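Local coordinates for ABC transporter periplasmic peptide-binding protein (Pseudoalteromonas, PDB 4QFP), which probably captures short peptides in the periplasm for uptake by an ABC transporter, and here holds a valine-threonine dipeptide, at residues Val32-Ala37 against Lys260-Thr265; Ala37-Phe42 against Lys216-Asp221; Thr47-Thr52 against Glu413-Ile418; Val224-Asn229 against Glu240-Asp245. All blocks are in the same frame, centred on the assembly; numbering follows the deposited sequence.

Interaction 1: Val32-Ala37 against Lys260-Thr265; sequences VYCAEA and KECDVT
A disulfide between Cys34 of strand 30-35 and Cys262, in the loop just before strand 264-266, backs a parallel pairing of these two strands; SG to SG is 2.1 Å, with chi3 72°. Beside the covalent link the backbones run in register, Tyr33 facing Val264 and Cys34 facing Thr265. Val32 O is gripped twice, by Asp263 N at 2.7 Å and by Val264 N at 3.1 Å, and Cys34 N donates to Val264 O (2.8 Å). The side chain of Asp263 keeps CG beside its own backbone N (chi1 -57°), which brings OD2 to Val32 N at 2.8 Å, a bond met on the anti side and 33° out of the carboxylate plane; the same oxygen makes a salt bridge to Lys534. With an alanine here, Val32 N would probably lose this acceptor and Lys534 a counter-charge. Val264 CG1 packs against Tyr33 CD2 at 3.7 Å. Strand 30-35 is bonded along its other edge to strand 241-246, strand 264-266 continues the sheet to strand 500-513, and Arg253 of helix 250-258 lies against both Cys34 and Thr265.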
loop_
_atom_site.group_PDB
_atom_site.type_symbol
_atom_site.label_atom_id
_atom_site.label_comp_id
_atom_site.label_asym_id
_atom_site.label_seq_id
_atom_site.Cartn_x
_atom_site.Cartn_y
_atom_site.Cartn_z
ATOM N N VAL A 32 15.979 10.521 13.620
ATOM C CA VAL A 32 15.531 9.193 14.015
ATOM C C VAL A 32 14.014 9.087 13.838
ATOM O O VAL A 32 13.245 9.933 14.301
ATOM C CB VAL A 32 15.932 8.808 15.463
ATOM C CG1 VAL A 32 15.492 7.389 15.769
ATOM C CG2 VAL A 32 17.448 8.947 15.670
ATOM N N TYR A 33 13.599 8.028 13.160
ATOM C CA TYR A 33 12.215 7.848 12.759
ATOM C C TYR A 33 11.718 6.536 13.364
ATOM O O TYR A 33 12.216 5.478 13.008
ATOM C CB TYR A 33 12.182 7.801 11.232
ATOM C CG TYR A 33 10.836 7.592 10.591
ATOM C CD1 TYR A 33 10.214 6.351 10.623
ATOM C CD2 TYR A 33 10.208 8.624 9.908
ATOM C CE1 TYR A 33 8.987 6.156 10.015
ATOM C CE2 TYR A 33 8.984 8.437 9.297
ATOM C CZ TYR A 33 8.378 7.205 9.356
ATOM O OH TYR A 33 7.159 7.020 8.752
ATOM N N CYS A 34 10.762 6.609 14.293
ATOM C CA CYS A 34 10.178 5.409 14.909
ATOM C C CYS A 34 9.247 4.714 13.934
ATOM O O CYS A 34 8.176 5.234 13.616
ATOM C CB CYS A 34 9.400 5.763 16.180
ATOM S SG CYS A 34 10.347 5.608 17.708
ATOM N N ALA A 35 9.660 3.541 13.469
ATOM C CA ALA A 35 8.911 2.811 12.454
ATOM C C ALA A 35 8.204 1.636 13.111
ATOM O O ALA A 35 8.689 1.112 14.106
ATOM C CB ALA A 35 9.850 2.324 11.369
ATOM N N GLU A 36 7.075 1.207 12.547
ATOM C CA GLU A 36 6.251 0.187 13.198
ATOM C C GLU A 36 6.611 -1.273 12.887
ATOM O O GLU A 36 6.093 -2.186 13.526
ATOM C CB GLU A 36 4.756 0.419 12.923
ATOM C CG GLU A 36 4.283 0.007 11.530
ATOM C CD GLU A 36 4.428 1.120 10.513
ATOM O OE1 GLU A 36 5.068 2.139 10.837
ATOM O OE2 GLU A 36 3.889 0.996 9.393
ATOM N N ALA A 37 7.485 -1.514 11.916
ATOM C CA ALA A 37 7.833 -2.897 11.589
ATOM C C ALA A 37 9.107 -2.972 10.758
ATOM O O ALA A 37 9.557 -1.960 10.234
ATOM C CB ALA A 37 6.677 -3.568 10.847
ATOM N N LYS A 260 12.214 12.378 23.259
ATOM C CA LYS A 260 13.144 12.823 22.222
ATOM C C LYS A 260 14.129 11.729 21.791
ATOM O O LYS A 260 15.203 12.006 21.254
ATOM C CB LYS A 260 13.876 14.082 22.676
ATOM C CG LYS A 260 12.985 15.315 22.751
ATOM C CD LYS A 260 13.502 16.305 23.798
ATOM C CE LYS A 260 12.729 17.623 23.774
ATOM N NZ LYS A 260 11.276 17.460 24.062
ATOM N N GLU A 261 13.747 10.478 22.022
ATOM C CA GLU A 261 14.506 9.353 21.515
ATOM C C GLU A 261 14.262 9.207 20.023
ATOM O O GLU A 261 15.134 8.760 19.290
ATOM C CB GLU A 261 14.127 8.065 22.249
ATOM C CG GLU A 261 14.550 8.035 23.716
ATOM C CD GLU A 261 14.074 6.780 24.431
ATOM O OE1 GLU A 261 14.430 5.667 23.977
ATOM O OE2 GLU A 261 13.332 6.910 25.435
ATOM N N CYS A 262 13.067 9.577 19.574
ATOM C CA CYS A 262 12.768 9.602 18.148
ATOM C C CYS A 262 12.420 11.031 17.762
ATOM O O CYS A 262 11.928 11.794 18.592
ATOM C CB CYS A 262 11.580 8.682 17.816
ATOM S SG CYS A 262 11.947 6.888 17.639
ATOM N N ASP A 263 12.645 11.385 16.501
ATOM C CA ASP A 263 12.312 12.716 16.008
ATOM C C ASP A 263 10.991 12.713 15.253
ATOM O O ASP A 263 10.311 13.729 15.180
ATOM C CB ASP A 263 13.423 13.247 15.106
ATOM C CG ASP A 263 14.769 13.274 15.800
ATOM O OD1 ASP A 263 14.834 13.720 16.965
ATOM O OD2 ASP A 263 15.756 12.838 15.183
ATOM N N VAL A 264 10.643 11.565 14.683
ATOM C CA VAL A 264 9.369 11.399 13.991
ATOM C C VAL A 264 8.808 10.064 14.425
ATOM O O VAL A 264 9.547 9.089 14.512
ATOM C CB VAL A 264 9.560 11.366 12.455
ATOM C CG1 VAL A 264 8.230 11.171 11.750
ATOM C CG2 VAL A 264 10.226 12.641 11.978
ATOM N N THR A 265 7.510 10.016 14.715
ATOM C CA THR A 265 6.861 8.745 15.000
ATOM C C THR A 265 5.788 8.429 13.963
ATOM O O THR A 265 4.961 9.283 13.602
ATOM C CB THR A 265 6.287 8.673 16.434
ATOM O OG1 THR A 265 5.773 7.359 16.674
ATOM C CG2 THR A 265 5.176 9.665 16.617
#

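Interaction 2: Ala37-Phe42 against Lys216-Asp221; sequences ANPVSF and KEYRRD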
loop_
_atom_site.group_PDB
_atom_site.type_symbol
_atom_site.label_atom_id
_atom_site.label_comp_id
_atom_site.label_asym_id
_atom_site.label_seq_id
_atom_site.Cartn_x
_atom_site.Cartn_y
_atom_site.Cartn_z
ATOM N N ALA A 37 7.485 -1.514 11.916
ATOM C CA ALA A 37 7.833 -2.897 11.589
ATOM C C ALA A 37 9.107 -2.972 10.758
ATOM O O ALA A 37 9.557 -1.960 10.234
ATOM C CB ALA A 37 6.677 -3.568 10.847
ATOM N N ASN A 38 9.687 -4.166 10.653
ATOM C CA ASN A 38 10.856 -4.374 9.801
ATOM C C ASN A 38 10.482 -4.138 8.353
ATOM O O ASN A 38 9.316 -4.304 7.977
ATOM C CB ASN A 38 11.373 -5.813 9.912
ATOM C CG ASN A 38 11.959 -6.132 11.261
ATOM O OD1 ASN A 38 11.578 -7.118 11.894
ATOM N ND2 ASN A 38 12.915 -5.331 11.694
ATOM N N PRO A 39 11.465 -3.757 7.524
ATOM C CA PRO A 39 11.230 -3.853 6.083
ATOM C C PRO A 39 11.361 -5.317 5.719
ATOM O O PRO A 39 12.160 -6.012 6.343
ATOM C CB PRO A 39 12.391 -3.057 5.483
ATOM C CG PRO A 39 13.483 -3.170 6.496
ATOM C CD PRO A 39 12.810 -3.241 7.842
ATOM N N VAL A 40 10.590 -5.789 4.747
ATOM C CA VAL A 40 10.627 -7.194 4.388
ATOM C C VAL A 40 11.586 -7.397 3.226
ATOM O O VAL A 40 11.889 -8.528 2.842
ATOM C CB VAL A 40 9.228 -7.709 4.026
ATOM C CG1 VAL A 40 8.314 -7.560 5.207
ATOM C CG2 VAL A 40 8.660 -6.935 2.848
ATOM N N SER A 41 12.074 -6.285 2.692
ATOM C CA SER A 41 12.985 -6.286 1.558
ATOM C C SER A 41 13.442 -4.859 1.317
ATOM O O SER A 41 12.854 -3.926 1.858
ATOM C CB SER A 41 12.278 -6.821 0.313
ATOM O OG SER A 41 13.089 -6.666 -0.837
ATOM N N PHE A 42 14.492 -4.681 0.520
ATOM C CA PHE A 42 14.912 -3.338 0.143
ATOM C C PHE A 42 14.641 -3.062 -1.327
ATOM O O PHE A 42 15.163 -2.107 -1.919
ATOM C CB PHE A 42 16.358 -3.076 0.566
ATOM C CG PHE A 42 16.511 -2.953 2.060
ATOM C CD1 PHE A 42 16.372 -1.722 2.688
ATOM C CD2 PHE A 42 16.734 -4.070 2.841
ATOM C CE1 PHE A 42 16.480 -1.613 4.058
ATOM C CE2 PHE A 42 16.829 -3.963 4.219
ATOM C CZ PHE A 42 16.705 -2.739 4.824
ATOM N N LYS A 216 23.262 1.769 4.504
ATOM C CA LYS A 216 24.437 1.552 5.344
ATOM C C LYS A 216 24.352 0.228 6.090
ATOM O O LYS A 216 25.257 -0.612 5.987
ATOM C CB LYS A 216 24.602 2.684 6.360
ATOM C CG LYS A 216 25.788 2.499 7.311
ATOM C CD LYS A 216 27.060 2.131 6.546
ATOM C CE LYS A 216 28.329 2.458 7.338
ATOM N NZ LYS A 216 28.484 1.611 8.557
ATOM N N GLU A 217 23.267 0.052 6.841
ATOM C CA GLU A 217 23.106 -1.123 7.688
ATOM C C GLU A 217 21.643 -1.425 7.991
ATOM O O GLU A 217 20.808 -0.522 8.066
ATOM C CB GLU A 217 23.847 -0.918 9.012
ATOM C CG GLU A 217 23.870 -2.140 9.912
ATOM C CD GLU A 217 24.548 -1.869 11.244
ATOM O OE1 GLU A 217 24.608 -0.685 11.656
ATOM O OE2 GLU A 217 25.018 -2.845 11.874
ATOM N N TYR A 218 21.354 -2.704 8.186
ATOM C CA TYR A 218 20.045 -3.131 8.641
ATOM C C TYR A 218 20.218 -4.202 9.700
ATOM O O TYR A 218 20.918 -5.198 9.492
ATOM C CB TYR A 218 19.200 -3.661 7.480
ATOM C CG TYR A 218 17.950 -4.402 7.914
ATOM C CD1 TYR A 218 17.056 -3.844 8.828
ATOM C CD2 TYR A 218 17.666 -5.663 7.407
ATOM C CE1 TYR A 218 15.908 -4.528 9.214
ATOM C CE2 TYR A 218 16.540 -6.352 7.792
ATOM C CZ TYR A 218 15.660 -5.783 8.688
ATOM O OH TYR A 218 14.546 -6.491 9.055
ATOM N N ARG A 219 19.599 -3.974 10.850
ATOM C CA ARG A 219 19.610 -4.953 11.922
ATOM C C ARG A 219 18.169 -5.327 12.252
ATOM O O ARG A 219 17.424 -4.529 12.813
ATOM C CB ARG A 219 20.364 -4.410 13.136
ATOM C CG ARG A 219 21.746 -5.031 13.303
ATOM C CD ARG A 219 22.774 -4.079 13.914
ATOM N NE ARG A 219 22.441 -3.657 15.275
ATOM C CZ ARG A 219 22.430 -4.465 16.336
ATOM N NH1 ARG A 219 22.709 -5.755 16.199
ATOM N NH2 ARG A 219 22.126 -3.982 17.538
ATOM N N ARG A 220 17.783 -6.533 11.855
ATOM C CA ARG A 220 16.416 -7.003 11.993
ATOM C C ARG A 220 15.906 -6.830 13.415
ATOM O O ARG A 220 16.558 -7.249 14.376
ATOM C CB ARG A 220 16.331 -8.471 11.568
ATOM C CG ARG A 220 14.977 -9.126 11.763
ATOM C CD ARG A 220 14.729 -10.157 10.667
ATOM N NE ARG A 220 14.778 -9.538 9.339
ATOM C CZ ARG A 220 13.768 -9.517 8.467
ATOM N NH1 ARG A 220 12.605 -10.102 8.759
ATOM N NH2 ARG A 220 13.926 -8.917 7.292
ATOM N N ASP A 221 14.731 -6.216 13.524
ATOM C CA ASP A 221 14.072 -5.920 14.793
ATOM C C ASP A 221 14.743 -4.784 15.561
ATOM O O ASP A 221 14.383 -4.515 16.705
ATOM C CB ASP A 221 13.968 -7.165 15.686
ATOM C CG ASP A 221 13.234 -8.309 15.022
ATOM O OD1 ASP A 221 12.203 -8.067 14.363
ATOM O OD2 ASP A 221 13.683 -9.468 15.164
#
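A CH-pi contact and an edge-to-face aromatic pair, both on the ring of Tyr218, hold the irregular loop after strand 30-35 against the end of strand 213-219. The Tyr218 side chain leaves its strand with CG opposite the backbone N (chi1 167°), which carries the ring across to the loop. Pro39 CG sits over one face of that ring in the CH-pi contact, 4.2 Å from the centroid of Tyr218 and offset toward the rim, while Pro39 CD touches Tyr218 CE1 at 3.6 Å. The opposite face is met near its rim by the backbone N of Arg220, so the phenol is bounded on both faces. Phe42 turns an edge toward the face of Tyr218 in an offset edge-to-face pair, with the ring planes at 68° and the centroids 5.4 Å apart; its CE2 is 3.7 Å from Tyr218 CD2. At the hydroxyl end the chain of Arg220 bends back toward the loop, bringing NH2 to 3.5 Å from Pro39 O. Asn38 lies here too, close to Tyr218 and Asp221. Behind the loop stands helix 50-60, where Pro39 packs on Ile55 and Phe42 on Ile56 and Leu60; Tyr215 adds a second edge-to-face partner for Phe42, and Val224 of strand 223-228 lies against Tyr218.

Interaction 3: Thr47-Thr52 against Glu413-Ile418; sequences TTTGST and EWNTFI. With THR (threonine), chain D; VAL (valine), chain C.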
loop_
_atom_site.group_PDB
_atom_site.type_symbol
_atom_site.label_atom_id
_atom_site.label_comp_id
_atom_site.label_asym_id
_atom_site.label_seq_id
_atom_site.Cartn_x
_atom_site.Cartn_y
_atom_site.Cartn_z
ATOM N N THR A 47 6.753 -6.236 -2.463
ATOM C CA THR A 47 5.815 -6.088 -1.343
ATOM C C THR A 47 4.740 -5.028 -1.573
ATOM O O THR A 47 4.905 -4.104 -2.372
ATOM C CB THR A 47 6.554 -5.726 -0.048
ATOM O OG1 THR A 47 5.633 -5.712 1.053
ATOM C CG2 THR A 47 7.201 -4.356 -0.184
ATOM N N THR A 48 3.629 -5.170 -0.861
ATOM C CA THR A 48 2.615 -4.133 -0.858
ATOM C C THR A 48 2.383 -3.594 0.548
ATOM O O THR A 48 1.425 -2.883 0.786
ATOM C CB THR A 48 1.294 -4.616 -1.481
ATOM O OG1 THR A 48 0.787 -5.739 -0.752
ATOM C CG2 THR A 48 1.513 -5.009 -2.928
ATOM N N THR A 49 3.272 -3.938 1.475
ATOM C CA THR A 49 3.111 -3.537 2.865
ATOM C C THR A 49 3.654 -2.134 3.084
ATOM O O THR A 49 4.844 -1.876 2.872
ATOM C CB THR A 49 3.836 -4.488 3.822
ATOM O OG1 THR A 49 3.449 -5.843 3.544
ATOM C CG2 THR A 49 3.471 -4.143 5.263
ATOM N N GLY A 50 2.785 -1.231 3.524
ATOM C CA GLY A 50 3.152 0.172 3.633
ATOM C C GLY A 50 4.342 0.398 4.538
ATOM O O GLY A 50 5.102 1.353 4.349
ATOM N N SER A 51 4.488 -0.469 5.538
ATOM C CA SER A 51 5.603 -0.386 6.493
ATOM C C SER A 51 6.957 -0.480 5.804
ATOM O O SER A 51 7.928 0.194 6.188
ATOM C CB SER A 51 5.514 -1.530 7.515
ATOM O OG SER A 51 4.306 -1.477 8.249
ATOM N N THR A 52 7.044 -1.360 4.819
ATOM C CA THR A 52 8.292 -1.531 4.100
ATOM C C THR A 52 8.463 -0.352 3.139
ATOM O O THR A 52 9.486 0.336 3.163
ATOM C CB THR A 52 8.332 -2.886 3.386
ATOM O OG1 THR A 52 8.435 -3.931 4.364
ATOM C CG2 THR A 52 9.529 -2.982 2.465
ATOM N N GLU A 413 2.759 -10.897 14.701
ATOM C CA GLU A 413 3.658 -9.829 14.277
ATOM C C GLU A 413 3.267 -9.411 12.864
ATOM O O GLU A 413 2.901 -10.258 12.048
ATOM C CB GLU A 413 5.109 -10.304 14.323
ATOM C CG GLU A 413 6.119 -9.284 13.844
ATOM C CD GLU A 413 6.450 -9.425 12.366
ATOM O OE1 GLU A 413 6.284 -10.535 11.817
ATOM O OE2 GLU A 413 6.890 -8.425 11.757
ATOM N N TRP A 414 3.339 -8.110 12.580
ATOM C CA TRP A 414 2.732 -7.529 11.374
ATOM C C TRP A 414 3.102 -8.217 10.057
ATOM O O TRP A 414 2.215 -8.566 9.256
ATOM C CB TRP A 414 3.038 -6.030 11.336
ATOM C CG TRP A 414 2.553 -5.238 10.139
ATOM C CD1 TRP A 414 3.315 -4.405 9.371
ATOM C CD2 TRP A 414 1.214 -5.148 9.610
ATOM N NE1 TRP A 414 2.554 -3.824 8.397
ATOM C CE2 TRP A 414 1.262 -4.255 8.518
ATOM C CE3 TRP A 414 -0.007 -5.749 9.938
ATOM C CZ2 TRP A 414 0.134 -3.947 7.748
ATOM C CZ3 TRP A 414 -1.131 -5.433 9.179
ATOM C CH2 TRP A 414 -1.052 -4.541 8.095
ATOM N N ASN A 415 4.393 -8.416 9.817
ATOM C CA ASN A 415 4.805 -9.079 8.581
ATOM C C ASN A 415 4.358 -10.534 8.559
ATOM O O ASN A 415 3.927 -11.039 7.529
ATOM C CB ASN A 415 6.311 -8.956 8.366
ATOM C CG ASN A 415 6.730 -7.537 8.093
ATOM O OD1 ASN A 415 6.062 -6.824 7.350
ATOM N ND2 ASN A 415 7.830 -7.109 8.700
ATOM N N THR A 416 4.432 -11.205 9.704
ATOM C CA THR A 416 3.924 -12.566 9.782
ATOM C C THR A 416 2.432 -12.580 9.488
ATOM O O THR A 416 1.943 -13.452 8.782
ATOM C CB THR A 416 4.181 -13.192 11.160
ATOM O OG1 THR A 416 5.579 -13.155 11.432
ATOM C CG2 THR A 416 3.711 -14.639 11.182
ATOM N N PHE A 417 1.718 -11.599 10.033
ATOM C CA PHE A 417 0.284 -11.466 9.851
ATOM C C PHE A 417 -0.037 -11.419 8.361
ATOM O O PHE A 417 -0.830 -12.213 7.855
ATOM C CB PHE A 417 -0.183 -10.179 10.547
ATOM C CG PHE A 417 -1.679 -9.993 10.585
ATOM C CD1 PHE A 417 -2.434 -10.546 11.605
ATOM C CD2 PHE A 417 -2.322 -9.222 9.624
ATOM C CE1 PHE A 417 -3.811 -10.364 11.651
ATOM C CE2 PHE A 417 -3.701 -9.032 9.660
ATOM C CZ PHE A 417 -4.447 -9.596 10.672
ATOM N N ILE A 418 0.594 -10.486 7.659
ATOM C CA ILE A 418 0.365 -10.322 6.229
ATOM C C ILE A 418 0.626 -11.638 5.491
ATOM O O ILE A 418 -0.152 -12.043 4.638
ATOM C CB ILE A 418 1.253 -9.198 5.670
ATOM C CG1 ILE A 418 0.779 -7.846 6.207
ATOM C CG2 ILE A 418 1.264 -9.211 4.156
ATOM C CD1 ILE A 418 -0.628 -7.492 5.784
HETATM N N THR D . -0.900 -1.839 2.258
HETATM C CA THR D . -1.605 -2.141 3.497
HETATM C C THR D . -0.983 -1.351 4.649
HETATM O O THR D . -1.527 -1.265 5.764
HETATM C CB THR D . -1.537 -3.642 3.822
HETATM O OG1 THR D . -0.173 -4.069 3.775
HETATM C CG2 THR D . -2.349 -4.449 2.807
HETATM O OXT THR D . 0.103 -0.788 4.482
HETATM N N VAL C . -1.056 0.287 -0.721
HETATM C CA VAL C . -0.397 -0.570 0.259
HETATM C C VAL C . -1.311 -0.876 1.438
HETATM O O VAL C . -2.350 -0.249 1.619
HETATM C CB VAL C . 0.854 0.105 0.843
HETATM C CG1 VAL C . 1.911 0.347 -0.231
HETATM C CG2 VAL C . 0.470 1.412 1.527
HETATM O O HOH W 1 4.772 -7.753 5.069
HETATM O O HOH W 2 6.858 -4.205 6.637
#
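Direct polar contact between the segments rests on Trp414 NE1 and Ser51 OG, 2.9 Å apart in a weak, strongly bent hydrogen bond (121° at the hydrogen); Ser51 OG has its stronger partner in Glu36. Water extends this polar link. Asn415 OD1 accepts from two waters, one reaching Thr49 OG1 and the other accepting a hydrogen bond from Thr52 OG1. Van der Waals packing centres on Thr49, whose CG2 lies opposite its backbone N and meets Trp414 NE1 at 3.3 Å, while its OG1 lies 4.1 Å from Ile418 CG2. Ligand contacts come next: the threonine N of a bound valine-threonine dipeptide donates to Thr48 O (2.9 Å), and its OXT accepts from Gly50 N (2.9 Å). As Gly50 begins a helix, the helix end probably favours that terminal carboxylate, which Trp414 approaches with CZ2, 3.7 Å from the ligand threonine O. With an alanine in place of Trp414, Thr49 CG2 and the ligand carboxylate would probably be left with a gap where the indole lies. The start of helix 50-60 thus faces the start of helix 414-422, itself capped by Glu413, while Asn415 ND2 binds Asn38 O in the loop that leads into helix 50-60 and Thr48 packs against helix 141-145.

Interaction 4: Val224-Asn229 against Glu240-Asp245; sequences VRFYKN and EQLVYD
Phe226 and Tyr244 stand diagonally across two antiparallel strands, the edge of Tyr244 turned toward the face of Phe226 with the planes at 69° and the centroids 5.7 Å apart. Leu242 CD1 comes to the rim of the Phe226 ring, and Val224 CG2 touches Tyr244 CD1 at 3.8 Å; on this face Gln59 of helix 50-60 touches Phe226, Leu242 and Tyr244. On the other face Arg225 bends at chi3 (-60°) and presents NH1 to Gln241 OE1 at 2.6 Å; the oxygen lies in the guanidinium plane, while the amide itself is turned 77° from it. The Val243 side chain lies beside that of Arg225 and points the same way, CG2 3.5 Å from NH1. At the strand end Lys228 NZ and Glu240 OE2 stay 4.4 Å apart, bridged by a water, and NZ also donates to Val237 O. Five backbone bonds tie the strands, among them Phe226 N to Leu242 O at 2.9 Å. With strand 213-219 pairing antiparallel to the other edge of strand 223-228, this is a beta meander within the large mixed sheet.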
loop_
_atom_site.group_PDB
_atom_site.type_symbol
_atom_site.label_atom_id
_atom_site.label_comp_id
_atom_site.label_asym_id
_atom_site.label_seq_id
_atom_site.Cartn_x
_atom_site.Cartn_y
_atom_site.Cartn_z
ATOM N N VAL A 224 17.320 0.415 10.820
ATOM C CA VAL A 224 17.983 0.487 9.536
ATOM C C VAL A 224 18.612 1.859 9.453
ATOM O O VAL A 224 18.079 2.832 10.008
ATOM C CB VAL A 224 17.048 0.147 8.343
ATOM C CG1 VAL A 224 15.728 -0.430 8.843
ATOM C CG2 VAL A 224 16.844 1.341 7.438
ATOM N N ARG A 225 19.766 1.916 8.800
ATOM C CA ARG A 225 20.579 3.123 8.742
ATOM C C ARG A 225 20.878 3.491 7.293
ATOM O O ARG A 225 21.398 2.671 6.526
ATOM C CB ARG A 225 21.882 2.905 9.518
ATOM C CG ARG A 225 22.633 4.165 9.885
ATOM C CD ARG A 225 23.962 3.831 10.564
ATOM N NE ARG A 225 23.757 3.055 11.781
ATOM C CZ ARG A 225 23.425 3.600 12.945
ATOM N NH1 ARG A 225 23.274 4.915 13.034
ATOM N NH2 ARG A 225 23.246 2.840 14.016
ATOM N N PHE A 226 20.514 4.720 6.922
ATOM C CA PHE A 226 20.811 5.280 5.602
ATOM C C PHE A 226 21.691 6.505 5.819
ATOM O O PHE A 226 21.636 7.120 6.892
ATOM C CB PHE A 226 19.529 5.779 4.928
ATOM C CG PHE A 226 18.537 4.706 4.585
ATOM C CD1 PHE A 226 18.901 3.382 4.520
ATOM C CD2 PHE A 226 17.224 5.043 4.300
ATOM C CE1 PHE A 226 17.964 2.406 4.177
ATOM C CE2 PHE A 226 16.281 4.065 3.964
ATOM C CZ PHE A 226 16.657 2.755 3.904
ATOM N N TYR A 227 22.483 6.882 4.813
ATOM C CA TYR A 227 23.151 8.181 4.850
ATOM C C TYR A 227 22.894 8.981 3.566
ATOM O O TYR A 227 22.414 8.430 2.578
ATOM C CB TYR A 227 24.648 8.048 5.171
ATOM C CG TYR A 227 25.478 7.340 4.133
ATOM C CD1 TYR A 227 25.511 5.955 4.071
ATOM C CD2 TYR A 227 26.266 8.059 3.235
ATOM C CE1 TYR A 227 26.291 5.296 3.129
ATOM C CE2 TYR A 227 27.051 7.410 2.280
ATOM C CZ TYR A 227 27.056 6.028 2.232
ATOM O OH TYR A 227 27.832 5.371 1.293
ATOM N N LYS A 228 23.176 10.279 3.588
ATOM C CA LYS A 228 22.859 11.109 2.432
ATOM C C LYS A 228 23.622 10.675 1.193
ATOM O O LYS A 228 24.765 10.225 1.263
ATOM C CB LYS A 228 23.124 12.590 2.708
ATOM C CG LYS A 228 24.589 12.951 2.812
ATOM C CD LYS A 228 24.788 14.460 2.762
ATOM C CE LYS A 228 24.281 15.041 1.453
ATOM N NZ LYS A 228 24.449 16.524 1.399
ATOM N N ASN A 229 22.970 10.830 0.050
ATOM C CA ASN A 229 23.581 10.568 -1.240
ATOM C C ASN A 229 24.153 11.892 -1.721
ATOM O O ASN A 229 23.409 12.804 -2.082
ATOM C CB ASN A 229 22.521 10.043 -2.209
ATOM C CG ASN A 229 23.050 9.831 -3.619
ATOM O OD1 ASN A 229 24.256 9.842 -3.855
ATOM N ND2 ASN A 229 22.134 9.620 -4.567
ATOM N N GLU A 240 22.272 14.193 6.857
ATOM C CA GLU A 240 23.459 13.368 6.695
ATOM C C GLU A 240 23.145 11.915 6.998
ATOM O O GLU A 240 23.704 11.000 6.393
ATOM C CB GLU A 240 24.551 13.831 7.661
ATOM C CG GLU A 240 25.181 15.161 7.308
ATOM C CD GLU A 240 25.998 15.087 6.032
ATOM O OE1 GLU A 240 26.389 13.965 5.629
ATOM O OE2 GLU A 240 26.250 16.158 5.434
ATOM N N GLN A 241 22.258 11.708 7.959
ATOM C CA GLN A 241 21.971 10.366 8.420
ATOM C C GLN A 241 20.502 10.154 8.761
ATOM O O GLN A 241 19.885 10.967 9.447
ATOM C CB GLN A 241 22.838 10.029 9.629
ATOM C CG GLN A 241 22.550 8.654 10.203
ATOM C CD GLN A 241 23.703 8.123 11.041
ATOM O OE1 GLN A 241 23.700 6.961 11.459
ATOM N NE2 GLN A 241 24.700 8.972 11.284
ATOM N N LEU A 242 19.959 9.044 8.275
ATOM C CA LEU A 242 18.598 8.635 8.581
ATOM C C LEU A 242 18.638 7.323 9.350
ATOM O O LEU A 242 19.230 6.354 8.880
ATOM C CB LEU A 242 17.837 8.425 7.276
ATOM C CG LEU A 242 16.565 9.207 7.007
ATOM C CD1 LEU A 242 15.990 8.780 5.655
ATOM C CD2 LEU A 242 15.560 8.978 8.132
ATOM N N VAL A 243 18.032 7.285 10.537
ATOM C CA VAL A 243 17.925 6.034 11.279
ATOM C C VAL A 243 16.475 5.671 11.546
ATOM O O VAL A 243 15.719 6.472 12.104
ATOM C CB VAL A 243 18.655 6.085 12.625
ATOM C CG1 VAL A 243 18.390 4.799 13.404
ATOM C CG2 VAL A 243 20.156 6.278 12.414
ATOM N N TYR A 244 16.086 4.462 11.150
ATOM C CA TYR A 244 14.744 3.966 11.447
ATOM C C TYR A 244 14.796 3.037 12.635
ATOM O O TYR A 244 15.346 1.951 12.545
ATOM C CB TYR A 244 14.133 3.219 10.260
ATOM C CG TYR A 244 13.778 4.112 9.091
ATOM C CD1 TYR A 244 14.720 4.422 8.124
ATOM C CD2 TYR A 244 12.501 4.637 8.957
ATOM C CE1 TYR A 244 14.405 5.235 7.061
ATOM C CE2 TYR A 244 12.170 5.458 7.888
ATOM C CZ TYR A 244 13.129 5.751 6.945
ATOM O OH TYR A 244 12.824 6.562 5.876
ATOM N N ASP A 245 14.202 3.474 13.741
ATOM C CA ASP A 245 14.128 2.675 14.948
ATOM C C ASP A 245 12.895 1.793 14.887
ATOM O O ASP A 245 11.762 2.288 14.912
ATOM C CB ASP A 245 14.044 3.605 16.155
ATOM C CG ASP A 245 14.170 2.868 17.465
ATOM O OD1 ASP A 245 14.030 1.621 17.458
ATOM O OD2 ASP A 245 14.412 3.539 18.496
HETATM O O HOH W 3 26.213 17.480 3.234
#

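Interaction 3 forms part of the dipeptide site, and the other contacts lie farther out: the nearer bound residue is about 11 Å from the side chain of Tyr33, 12 Å from that of Pro39 and 14 Å from that of Tyr244. Interactions 1, 2 and 4 all reach one mixed sheet, interaction 2 through strand 213-219. Tyr33 N to Val243 O (2.8 Å) joins interactions 1 and 4, and Arg225 N to Glu217 O (2.8 Å) joins 4 and 2, at a classic beta bulge formed by Lys216 and Glu217. Residues 36-40 connect this sheet to the peptide site: Glu36 OE2 reaches Ser51 OG at 2.8 Å, and Val40 N reaches Thr52 OG1 at 2.9 Å. Interactions 3 and 4 do not touch.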